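Local coordinates for protein PsaO (Dunaliella salina, PDB 6SL5) that binds chlorophyll a and beta-carotene as a small membrane subunit of photosystem I and probably takes part in light harvesting, at residues Pro5-Ile10 and Gly74-Lys79. Residues are numbered along the deposited sequence; the frame is centred on the assembly and turned at random.
Sequences PIVPAI and GQVGFK. With CLA (chlorophyll a), chain B.
Lys79, in the last turn of helix 57-79, lies against the backbone of the N-terminal loop: its aliphatic chain packs on Pro5, where CG is 3.6 Å from Pro5 CB, and its amino end reaches on to Val7. The chain bends at both chi2 and chi3, a fold that brings NZ to the peptide between Ile6 and Val7. There it ends beside Ile6 N and Val7 N, which are donors and cannot accept, and no hydrogen bond forms. With an alanine at this place, CG and CD are gone, and Pro5 CB would probably lose the chain it rests on, opening a gap between loop and helix.

One turn earlier, Gln75 offers the one hydrogen bond between the segments, a weak one: NE2 lies 3.2 Å from Pro5 O, but the N-H...O angle is only 131°. Ile10 comes in from the loop's far end with CG1 anti to the backbone N (chi1 -156°); chi1 and the turn at chi2 together carry CD1 to the helix backbone, 3.6 Å from Gln75 N. Phe78 meets the loop with its ring, where Val7 CG1 sits over one face at 3.5 Å from CE2 and Ala9 CB approaches CZ obliquely; the same phenylalanine also touches beta-carotene.

Gln75, Val76 and Lys79 also border a chlorophyll a. Gln75 CB is 3.2 Å from its O1A, Lys79 CB is 3.2 Å from its OBD, and Val76, turned away from the loop, places CG2 3.4 Å from ring nitrogen ND. The contact thus joins the loop that leads into helix 11-22 to the C-terminal end of helix 57-79 within the PsaO transmembrane domain, beside a chlorophyll a pocket and a beta-carotene pocket.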
loop_
_atom_site.group_PDB
_atom_site.type_symbol
_atom_site.label_atom_id
_atom_site.label_comp_id
_atom_site.label_asym_id
_atom_site.label_seq_id
_atom_site.Cartn_x
_atom_site.Cartn_y
_atom_site.Cartn_z
ATOM N N PRO M 5 47.192 -5.610 -35.810
ATOM C CA PRO M 5 47.804 -6.575 -36.710
ATOM C C PRO M 5 46.961 -7.113 -37.857
ATOM O O PRO M 5 46.009 -7.878 -37.674
ATOM C CB PRO M 5 48.193 -7.693 -35.756
ATOM C CG PRO M 5 48.157 -7.140 -34.402
ATOM C CD PRO M 5 47.067 -6.148 -34.445
ATOM N N ILE M 6 47.363 -6.715 -39.054
ATOM C CA ILE M 6 46.708 -7.134 -40.284
ATOM C C ILE M 6 47.792 -7.461 -41.302
ATOM O O ILE M 6 48.716 -6.672 -41.521
ATOM C CB ILE M 6 45.725 -6.068 -40.808
ATOM C CG1 ILE M 6 45.152 -6.477 -42.168
ATOM C CG2 ILE M 6 46.334 -4.663 -40.801
ATOM C CD1 ILE M 6 44.184 -7.639 -42.085
ATOM N N VAL M 7 47.694 -8.636 -41.903
ATOM C CA VAL M 7 48.669 -9.044 -42.903
ATOM C C VAL M 7 47.909 -9.009 -44.216
ATOM O O VAL M 7 46.696 -9.266 -44.238
ATOM C CB VAL M 7 49.274 -10.422 -42.548
ATOM C CG1 VAL M 7 48.181 -11.463 -42.439
ATOM C CG2 VAL M 7 50.356 -10.863 -43.531
ATOM N N PRO M 8 48.553 -8.672 -45.342
ATOM C CA PRO M 8 47.830 -8.713 -46.619
ATOM C C PRO M 8 47.582 -10.142 -47.088
ATOM O O PRO M 8 46.832 -10.341 -48.047
ATOM C CB PRO M 8 48.751 -7.951 -47.574
ATOM C CG PRO M 8 50.062 -7.842 -46.860
ATOM C CD PRO M 8 49.733 -7.801 -45.416
ATOM N N ALA M 9 48.190 -11.132 -46.429
ATOM C CA ALA M 9 48.016 -12.543 -46.704
ATOM C C ALA M 9 46.776 -13.104 -46.030
ATOM O O ALA M 9 46.518 -14.296 -46.155
ATOM C CB ALA M 9 49.258 -13.318 -46.253
ATOM N N ILE M 10 46.008 -12.271 -45.317
ATOM C CA ILE M 10 44.785 -12.721 -44.653
ATOM C C ILE M 10 43.693 -13.001 -45.657
ATOM O O ILE M 10 42.742 -13.738 -45.367
ATOM C CB ILE M 10 44.284 -11.690 -43.616
ATOM C CG1 ILE M 10 43.417 -12.375 -42.566
ATOM C CG2 ILE M 10 43.490 -10.543 -44.264
ATOM C CD1 ILE M 10 44.055 -13.602 -42.022
ATOM N N GLY M 74 41.103 -17.482 -39.563
ATOM C CA GLY M 74 42.348 -17.241 -40.271
ATOM C C GLY M 74 43.180 -16.148 -39.629
ATOM O O GLY M 74 44.402 -16.267 -39.535
ATOM N N GLN M 75 42.537 -15.076 -39.161
ATOM C CA GLN M 75 43.299 -14.002 -38.528
ATOM C C GLN M 75 43.837 -14.430 -37.170
ATOM O O GLN M 75 44.967 -14.078 -36.805
ATOM C CB GLN M 75 42.432 -12.759 -38.450
ATOM C CG GLN M 75 42.840 -11.719 -37.489
ATOM C CD GLN M 75 43.860 -10.764 -38.026
ATOM O OE1 GLN M 75 45.037 -11.095 -38.138
ATOM N NE2 GLN M 75 43.423 -9.552 -38.336
ATOM N N VAL M 76 43.061 -15.226 -36.433
ATOM C CA VAL M 76 43.515 -15.736 -35.143
ATOM C C VAL M 76 44.682 -16.697 -35.324
ATOM O O VAL M 76 45.689 -16.622 -34.612
ATOM C CB VAL M 76 42.351 -16.439 -34.431
ATOM C CG1 VAL M 76 42.824 -17.111 -33.178
ATOM C CG2 VAL M 76 41.269 -15.478 -34.157
ATOM N N GLY M 77 44.565 -17.616 -36.285
ATOM C CA GLY M 77 45.622 -18.592 -36.500
ATOM C C GLY M 77 46.865 -18.019 -37.143
ATOM O O GLY M 77 47.974 -18.497 -36.894
ATOM N N PHE M 78 46.715 -16.994 -37.983
ATOM C CA PHE M 78 47.882 -16.405 -38.621
ATOM C C PHE M 78 48.610 -15.494 -37.665
ATOM O O PHE M 78 49.831 -15.583 -37.508
ATOM C CB PHE M 78 47.479 -15.623 -39.876
ATOM C CG PHE M 78 48.644 -15.251 -40.760
ATOM C CD1 PHE M 78 48.947 -16.030 -41.860
ATOM C CD2 PHE M 78 49.427 -14.125 -40.504
ATOM C CE1 PHE M 78 50.007 -15.709 -42.679
ATOM C CE2 PHE M 78 50.494 -13.802 -41.310
ATOM C CZ PHE M 78 50.787 -14.593 -42.398
ATOM N N LYS M 79 47.880 -14.587 -37.032
ATOM C CA LYS M 79 48.540 -13.667 -36.130
ATOM C C LYS M 79 48.885 -14.330 -34.817
ATOM O O LYS M 79 49.673 -13.801 -34.040
ATOM C CB LYS M 79 47.658 -12.462 -35.920
ATOM C CG LYS M 79 48.444 -11.241 -35.717
ATOM C CD LYS M 79 49.252 -10.944 -36.968
ATOM C CE LYS M 79 48.342 -10.549 -38.122
ATOM N NZ LYS M 79 49.040 -9.634 -39.062
HETATM MG MG CLA B . 40.144 -14.063 -31.191
HETATM C CHA CLA B . 41.785 -11.810 -33.176
HETATM C CHB CLA B . 37.109 -12.762 -32.132
HETATM C CHC CLA B . 38.658 -16.352 -29.335
HETATM C CHD CLA B . 43.255 -15.270 -30.044
HETATM N NA CLA B . 39.491 -12.446 -32.543
HETATM C C1A CLA B . 40.281 -11.655 -33.265
HETATM C C2A CLA B . 39.480 -10.672 -34.089
HETATM C C3A CLA B . 38.041 -11.000 -33.683
HETATM C C4A CLA B . 38.203 -12.137 -32.740
HETATM C CMA CLA B . 37.116 -9.890 -33.224
HETATM C CAA CLA B . 39.629 -10.985 -35.584
HETATM C CBA CLA B . 38.507 -10.509 -36.517
HETATM C CGA CLA B . 38.363 -11.524 -37.617
HETATM O O1A CLA B . 39.333 -12.186 -37.826
HETATM O O2A CLA B . 37.278 -11.731 -38.340
HETATM N NB CLA B . 38.190 -14.493 -30.805
HETATM C C1B CLA B . 37.080 -13.832 -31.230
HETATM C C2B CLA B . 35.900 -14.424 -30.660
HETATM C C3B CLA B . 36.358 -15.436 -29.864
HETATM C C4B CLA B . 37.805 -15.463 -29.973
HETATM C CMB CLA B . 34.481 -13.987 -30.887
HETATM C CAB CLA B . 35.586 -16.380 -29.026
HETATM C CBB CLA B . 34.600 -17.352 -29.626
HETATM N NC CLA B . 40.854 -15.651 -30.013
HETATM C C1C CLA B . 40.065 -16.446 -29.309
HETATM C C2C CLA B . 40.815 -17.435 -28.509
HETATM C C3C CLA B . 42.124 -17.170 -28.791
HETATM C C4C CLA B . 42.143 -16.045 -29.719
HETATM C CMC CLA B . 40.240 -18.490 -27.606
HETATM C CAC CLA B . 43.317 -17.903 -28.234
HETATM C CBC CLA B . 43.848 -18.844 -29.291
HETATM N ND CLA B . 42.066 -13.670 -31.409
HETATM C C1D CLA B . 43.233 -14.267 -31.037
HETATM C C2D CLA B . 44.379 -13.734 -31.756
HETATM C C3D CLA B . 43.794 -12.782 -32.577
HETATM C C4D CLA B . 42.422 -12.754 -32.375
HETATM C CMD CLA B . 45.857 -14.016 -31.744
HETATM C CAD CLA B . 44.112 -11.809 -33.573
HETATM O OBD CLA B . 45.211 -11.556 -33.984
HETATM C CBD CLA B . 42.878 -11.031 -33.868
HETATM C CGD CLA B . 43.034 -9.619 -33.397
HETATM O O1D CLA B . 42.145 -8.810 -33.547
HETATM O O2D CLA B . 44.176 -9.235 -32.850
HETATM C CED CLA B . 44.094 -8.394 -31.714
HETATM C C1 CLA B . 36.358 -10.657 -38.666
HETATM C C2 CLA B . 35.170 -10.377 -37.778
HETATM C C3 CLA B . 34.110 -9.700 -38.234
HETATM C C4 CLA B . 34.045 -9.177 -39.641
HETATM C C5 CLA B . 32.919 -9.421 -37.351
HETATM C C6 CLA B . 31.902 -10.543 -37.527
HETATM C C7 CLA B . 30.476 -10.004 -37.541
HETATM C C8 CLA B . 29.786 -10.358 -38.851
HETATM C C9 CLA B . 30.274 -9.426 -39.953
HETATM C C10 CLA B . 28.275 -10.269 -38.678
HETATM C C11 CLA B . 27.547 -10.636 -39.966
HETATM C C12 CLA B . 27.126 -12.101 -39.991
HETATM C C13 CLA B . 25.737 -12.253 -40.602
HETATM C C14 CLA B . 25.353 -13.718 -40.695
HETATM C C15 CLA B . 25.689 -11.627 -41.990
#